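Local coordinates for protein 2-oxo-1,2-dihydroquinoline 8-monooxygenase, oxygenase component (Pseudomonas putida, PDB 1Z02) that probably hydroxylates 2-oxo-1,2-dihydroquinoline at carbon 8, using a Rieske [2Fe-2S] cluster for electron transfer and a mononuclear iron to activate dioxygen, at residues I250-D255 with P394-K399; A47-E52 with A196-M201. All blocks are in the same frame, centred on the assembly; numbering follows the deposited sequence.

Interaction 1. Residues I250-D255 with P394-K399; sequences IAVVED and PITWRK
T396, on helix 392-404, meets V252 and I250 of edge strand 250-253 through the two branches of its short side chain. Its CB points toward the strand, and the CA atoms of T396 and V252 are 8.1 Å apart. From CB the methyl branch, CG2, runs anti to the backbone N and forms the nearest contact, 3.7 Å from V252 CG2. V252 presents its CG2 by setting CG1 anti to the backbone N (chi1 -176°), which leaves CG2 beside that N. T396 CG2 also lies 4.3 Å from I250 CG2, a looser approach. The hydroxyl branch takes the place beside the backbone N (chi1 -60°), where OG1 hydrogen-bonds to the carbonyl O of I392, one turn earlier in the helix. Its only neighbour on the strand is the extended end of I250, with CD1 4.3 Å from OG1. M262 on the adjoining strand 261-264 touches both I250 and T396, and a salt bridge joins E254 to R403 of the helix. The contact packs helix 392-404 on one face of the catalytic-domain sheet, at its outermost strand within the chain, away from the metal sites. No hydrogen bond crosses between the segments: the threonine spends its polar end on its own helix, so T396, V252 and I250 meet by van der Waals contact alone, leaving the charged tie to E254 and R403.

Interaction 2. Residues A47-E52 with A196-M201; sequences ALFTHE and AVVHGM
The ring of F49 reaches from the end of strand 43-49 to strand 196-206, with its far end against the backbone of G200 and M201. CZ lies 3.6 Å from both G200 C and M201 N, approached obliquely, and CE1 is 3.6 Å from M201 CA. On the neighbouring side V198 CG1 sits at the ring edge, near its plane, 4.2 Å from CE2. G200 adopts backbone angles (phi 171°, psi -158°) that by themselves call for glycine, and the ring packs on its bare peptide. F49 sets its CG beside the backbone N (chi1 -79°), and that N is held in turn by a nearly straight bond to E52 OE1 (2.8 Å), which accepts through its anti lone pair. H51 turns a ring face to F49 CB, which lies 3.4 Å above the imidazole plane, offset toward the rim. A water sits over the centre of the F49 ring. It lies in the plane of the H51 ring, 2.6 Å from H51 NE2, and gives a weak bond to G200 O. E52 OE2 pairs with K438; M147 and I331 pack on both F49 and V198. The contact joins the Rieske domain to the catalytic domain, with the M201 side chain about 13 Å from the mononuclear iron. An aromatic ring against peptide and one valine methyl makes this contact mainly van der Waals, helped by one water bridge, weak on its G200 side; a direct polar tie, E52 OE1 to H202, lies just beyond the segment.

Both interactions reach the same seven-stranded antiparallel sheet, at its two outermost strands within the chain: 196-206 in interaction 2 and 250-253 in interaction 1. They lie on opposite sides of the chain's centre, 28 Å apart between centres and about 17 Å at the nearest atoms, without touching. Interaction 1 is a surface contact inside the catalytic domain, where small aliphatic groups set a helix beside a strand. Interaction 2 is partly buried and joins two domains, its buried phenylalanine packed on main-chain atoms with a water over the ring face. No hydrogen bond crosses directly in either; each has a polar tie just beyond it (E254-R403, E52-H202), and interaction 2 adds a water link, weak on one side.

Interaction 1. Residues I250-D255 with P394-K399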
loop_
_atom_site.group_PDB
_atom_site.type_symbol
_atom_site.label_atom_id
_atom_site.label_comp_id
_atom_site.label_asym_id
_atom_site.label_seq_id
_atom_site.Cartn_x
_atom_site.Cartn_y
_atom_site.Cartn_z
ATOM N N ILE A 250 42.864 1.647 -4.498
ATOM C CA ILE A 250 42.026 2.695 -3.921
ATOM C C ILE A 250 42.735 3.316 -2.721
ATOM O O ILE A 250 43.322 2.610 -1.908
ATOM C CB ILE A 250 40.658 2.124 -3.448
ATOM C CG1 ILE A 250 39.894 1.534 -4.638
ATOM C CG2 ILE A 250 39.841 3.215 -2.759
ATOM C CD1 ILE A 250 38.588 0.875 -4.262
ATOM N N ALA A 251 42.690 4.638 -2.619
ATOM C CA ALA A 251 43.317 5.332 -1.507
ATOM C C ALA A 251 42.242 5.822 -0.541
ATOM O O ALA A 251 41.356 6.598 -0.920
ATOM C CB ALA A 251 44.138 6.510 -2.022
ATOM N N VAL A 252 42.315 5.364 0.705
ATOM C CA VAL A 252 41.351 5.773 1.717
ATOM C C VAL A 252 41.878 6.990 2.472
ATOM O O VAL A 252 42.991 6.968 3.003
ATOM C CB VAL A 252 41.075 4.629 2.728
ATOM C CG1 VAL A 252 39.987 5.046 3.713
ATOM C CG2 VAL A 252 40.654 3.367 1.988
ATOM N N VAL A 253 41.076 8.054 2.502
ATOM C CA VAL A 253 41.454 9.279 3.193
ATOM C C VAL A 253 40.684 9.330 4.502
ATOM O O VAL A 253 39.462 9.218 4.522
ATOM C CB VAL A 253 41.139 10.525 2.353
ATOM C CG1 VAL A 253 41.657 11.769 3.068
ATOM C CG2 VAL A 253 41.777 10.392 0.993
ATOM N N GLU A 254 41.417 9.487 5.596
ATOM C CA GLU A 254 40.827 9.490 6.929
ATOM C C GLU A 254 41.244 10.621 7.860
ATOM O O GLU A 254 41.064 10.492 9.078
ATOM C CB GLU A 254 41.176 8.186 7.634
ATOM C CG GLU A 254 40.128 7.150 7.586
ATOM C CD GLU A 254 40.654 5.808 7.992
ATOM O OE1 GLU A 254 40.684 5.442 9.164
ATOM O OE2 GLU A 254 41.072 5.083 7.114
ATOM N N ASP A 255 41.804 11.703 7.316
ATOM C CA ASP A 255 42.249 12.819 8.143
ATOM C C ASP A 255 41.111 13.573 8.767
ATOM O O ASP A 255 39.989 13.653 8.255
ATOM C CB ASP A 255 43.067 13.837 7.369
ATOM C CG ASP A 255 44.227 13.235 6.651
ATOM O OD1 ASP A 255 44.751 13.952 5.797
ATOM O OD2 ASP A 255 44.628 12.083 6.922
ATOM N N PRO A 394 33.065 -1.048 -3.573
ATOM C CA PRO A 394 31.981 -0.836 -2.615
ATOM C C PRO A 394 32.308 -1.300 -1.196
ATOM O O PRO A 394 31.912 -0.648 -0.229
ATOM C CB PRO A 394 30.797 -1.586 -3.245
ATOM C CG PRO A 394 31.455 -2.655 -4.075
ATOM C CD PRO A 394 32.645 -1.948 -4.668
ATOM N N ILE A 395 33.028 -2.410 -1.062
ATOM C CA ILE A 395 33.382 -2.915 0.263
ATOM C C ILE A 395 34.236 -1.889 1.006
ATOM O O ILE A 395 33.995 -1.598 2.181
ATOM C CB ILE A 395 34.131 -4.265 0.163
ATOM C CG1 ILE A 395 33.181 -5.339 -0.387
ATOM C CG2 ILE A 395 34.683 -4.667 1.530
ATOM C CD1 ILE A 395 33.824 -6.686 -0.617
ATOM N N THR A 396 35.218 -1.321 0.316
ATOM C CA THR A 396 36.082 -0.326 0.929
ATOM C C THR A 396 35.258 0.875 1.373
ATOM O O THR A 396 35.539 1.481 2.410
ATOM C CB THR A 396 37.167 0.146 -0.047
ATOM O OG1 THR A 396 37.965 -0.973 -0.437
ATOM C CG2 THR A 396 38.061 1.196 0.609
ATOM N N TRP A 397 34.245 1.223 0.581
ATOM C CA TRP A 397 33.387 2.353 0.920
ATOM C C TRP A 397 32.533 2.022 2.139
ATOM O O TRP A 397 32.393 2.845 3.044
ATOM C CB TRP A 397 32.517 2.735 -0.288
ATOM C CG TRP A 397 31.158 3.301 0.054
ATOM C CD1 TRP A 397 29.949 2.686 -0.113
ATOM C CD2 TRP A 397 30.879 4.579 0.637
ATOM N NE1 TRP A 397 28.934 3.501 0.331
ATOM C CE2 TRP A 397 29.476 4.669 0.798
ATOM C CE3 TRP A 397 31.679 5.658 1.040
ATOM C CZ2 TRP A 397 28.856 5.793 1.350
ATOM C CZ3 TRP A 397 31.061 6.776 1.590
ATOM C CH2 TRP A 397 29.659 6.832 1.739
ATOM N N ARG A 398 31.983 0.811 2.179
ATOM C CA ARG A 398 31.155 0.409 3.310
ATOM C C ARG A 398 31.952 0.436 4.606
ATOM O O ARG A 398 31.454 0.887 5.635
ATOM C CB ARG A 398 30.574 -0.990 3.089
ATOM C CG ARG A 398 29.579 -1.081 1.936
ATOM C CD ARG A 398 28.937 -2.443 1.923
ATOM N NE ARG A 398 28.184 -2.697 0.702
ATOM C CZ ARG A 398 27.732 -3.903 0.357
ATOM N NH1 ARG A 398 27.054 -4.075 -0.768
ATOM N NH2 ARG A 398 27.968 -4.943 1.146
ATOM N N LYS A 399 33.190 -0.042 4.559
ATOM C CA LYS A 399 34.030 -0.057 5.745
ATOM C C LYS A 399 34.339 1.344 6.260
ATOM O O LYS A 399 34.207 1.610 7.449
ATOM C CB LYS A 399 35.343 -0.781 5.457
ATOM C CG LYS A 399 35.212 -2.270 5.248
ATOM C CD LYS A 399 36.584 -2.894 5.120
ATOM C CE LYS A 399 36.504 -4.383 4.864
ATOM N NZ LYS A 399 37.866 -4.992 4.849
#

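Interaction 2. Residues A47-E52 with A196-M201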
loop_
_atom_site.group_PDB
_atom_site.type_symbol
_atom_site.label_atom_id
_atom_site.label_comp_id
_atom_site.label_asym_id
_atom_site.label_seq_id
_atom_site.Cartn_x
_atom_site.Cartn_y
_atom_site.Cartn_z
ATOM N N ALA A 47 19.748 20.338 -0.020
ATOM C CA ALA A 47 18.315 20.376 0.254
ATOM C C ALA A 47 17.493 20.833 -0.945
ATOM O O ALA A 47 16.492 20.202 -1.312
ATOM C CB ALA A 47 18.034 21.296 1.453
ATOM N N LEU A 48 17.907 21.942 -1.545
ATOM C CA LEU A 48 17.192 22.504 -2.687
ATOM C C LEU A 48 18.133 23.370 -3.499
ATOM O O LEU A 48 19.158 23.812 -2.990
ATOM C CB LEU A 48 16.036 23.394 -2.200
ATOM C CG LEU A 48 14.856 22.792 -1.434
ATOM C CD1 LEU A 48 14.058 23.901 -0.777
ATOM C CD2 LEU A 48 13.989 21.989 -2.383
ATOM N N PHE A 49 17.796 23.588 -4.763
ATOM C CA PHE A 49 18.587 24.474 -5.599
ATOM C C PHE A 49 18.118 25.858 -5.173
ATOM O O PHE A 49 16.984 26.025 -4.720
ATOM C CB PHE A 49 18.270 24.277 -7.085
ATOM C CG PHE A 49 18.929 23.073 -7.699
ATOM C CD1 PHE A 49 18.159 22.016 -8.180
ATOM C CD2 PHE A 49 20.319 23.004 -7.816
ATOM C CE1 PHE A 49 18.762 20.897 -8.769
ATOM C CE2 PHE A 49 20.936 21.889 -8.403
ATOM C CZ PHE A 49 20.151 20.833 -8.881
ATOM N N THR A 50 18.979 26.852 -5.307
ATOM C CA THR A 50 18.618 28.204 -4.932
ATOM C C THR A 50 17.330 28.654 -5.622
ATOM O O THR A 50 16.490 29.315 -5.007
ATOM C CB THR A 50 19.776 29.171 -5.273
ATOM O OG1 THR A 50 20.889 28.903 -4.405
ATOM C CG2 THR A 50 19.347 30.617 -5.113
ATOM N N HIS A 51 17.164 28.280 -6.887
ATOM C CA HIS A 51 15.975 28.682 -7.629
ATOM C C HIS A 51 14.690 28.052 -7.094
ATOM O O HIS A 51 13.589 28.455 -7.471
ATOM C CB HIS A 51 16.147 28.392 -9.129
ATOM C CG HIS A 51 16.278 26.941 -9.470
ATOM N ND1 HIS A 51 15.217 26.060 -9.409
ATOM C CD2 HIS A 51 17.335 26.224 -9.919
ATOM C CE1 HIS A 51 15.616 24.866 -9.809
ATOM N NE2 HIS A 51 16.899 24.939 -10.125
ATOM N N GLU A 52 14.823 27.082 -6.196
ATOM C CA GLU A 52 13.648 26.438 -5.624
ATOM C C GLU A 52 13.171 27.145 -4.359
ATOM O O GLU A 52 12.188 26.727 -3.749
ATOM C CB GLU A 52 13.951 24.980 -5.303
ATOM C CG GLU A 52 14.077 24.093 -6.514
ATOM C CD GLU A 52 14.366 22.648 -6.150
ATOM O OE1 GLU A 52 15.500 22.363 -5.720
ATOM O OE2 GLU A 52 13.458 21.798 -6.288
ATOM N N ALA A 196 32.020 29.331 -9.603
ATOM C CA ALA A 196 31.634 27.977 -9.998
ATOM C C ALA A 196 30.141 28.032 -10.291
ATOM O O ALA A 196 29.373 28.563 -9.494
ATOM C CB ALA A 196 31.919 26.975 -8.863
ATOM N N VAL A 197 29.731 27.507 -11.440
ATOM C CA VAL A 197 28.316 27.512 -11.791
ATOM C C VAL A 197 27.758 26.094 -11.738
ATOM O O VAL A 197 28.420 25.145 -12.155
ATOM C CB VAL A 197 28.083 28.098 -13.202
ATOM C CG1 VAL A 197 26.593 28.083 -13.531
ATOM C CG2 VAL A 197 28.630 29.512 -13.269
ATOM N N VAL A 198 26.545 25.954 -11.211
ATOM C CA VAL A 198 25.910 24.646 -11.096
ATOM C C VAL A 198 24.640 24.505 -11.938
ATOM O O VAL A 198 23.759 25.364 -11.900
ATOM C CB VAL A 198 25.521 24.341 -9.623
ATOM C CG1 VAL A 198 24.778 23.028 -9.544
ATOM C CG2 VAL A 198 26.756 24.290 -8.746
ATOM N N HIS A 199 24.558 23.421 -12.704
ATOM C CA HIS A 199 23.379 23.123 -13.514
ATOM C C HIS A 199 23.078 21.666 -13.227
ATOM O O HIS A 199 23.991 20.842 -13.171
ATOM C CB HIS A 199 23.651 23.292 -15.013
ATOM C CG HIS A 199 23.776 24.719 -15.455
ATOM N ND1 HIS A 199 22.813 25.666 -15.188
ATOM C CD2 HIS A 199 24.748 25.352 -16.152
ATOM C CE1 HIS A 199 23.188 26.828 -15.702
ATOM N NE2 HIS A 199 24.356 26.663 -16.291
ATOM N N GLY A 200 21.809 21.339 -13.028
ATOM C CA GLY A 200 21.487 19.957 -12.747
ATOM C C GLY A 200 20.061 19.707 -12.320
ATOM O O GLY A 200 19.158 20.509 -12.576
ATOM N N MET A 201 19.859 18.585 -11.642
ATOM C CA MET A 201 18.523 18.211 -11.207
ATOM C C MET A 201 18.584 17.180 -10.096
ATOM O O MET A 201 19.637 16.595 -9.830
ATOM C CB MET A 201 17.789 17.583 -12.380
ATOM C CG MET A 201 18.478 16.295 -12.844
ATOM S SD MET A 201 17.843 15.672 -14.397
ATOM C CE MET A 201 18.876 14.342 -14.670
HETATM O O HOH W 1 18.608 23.601 -11.523
#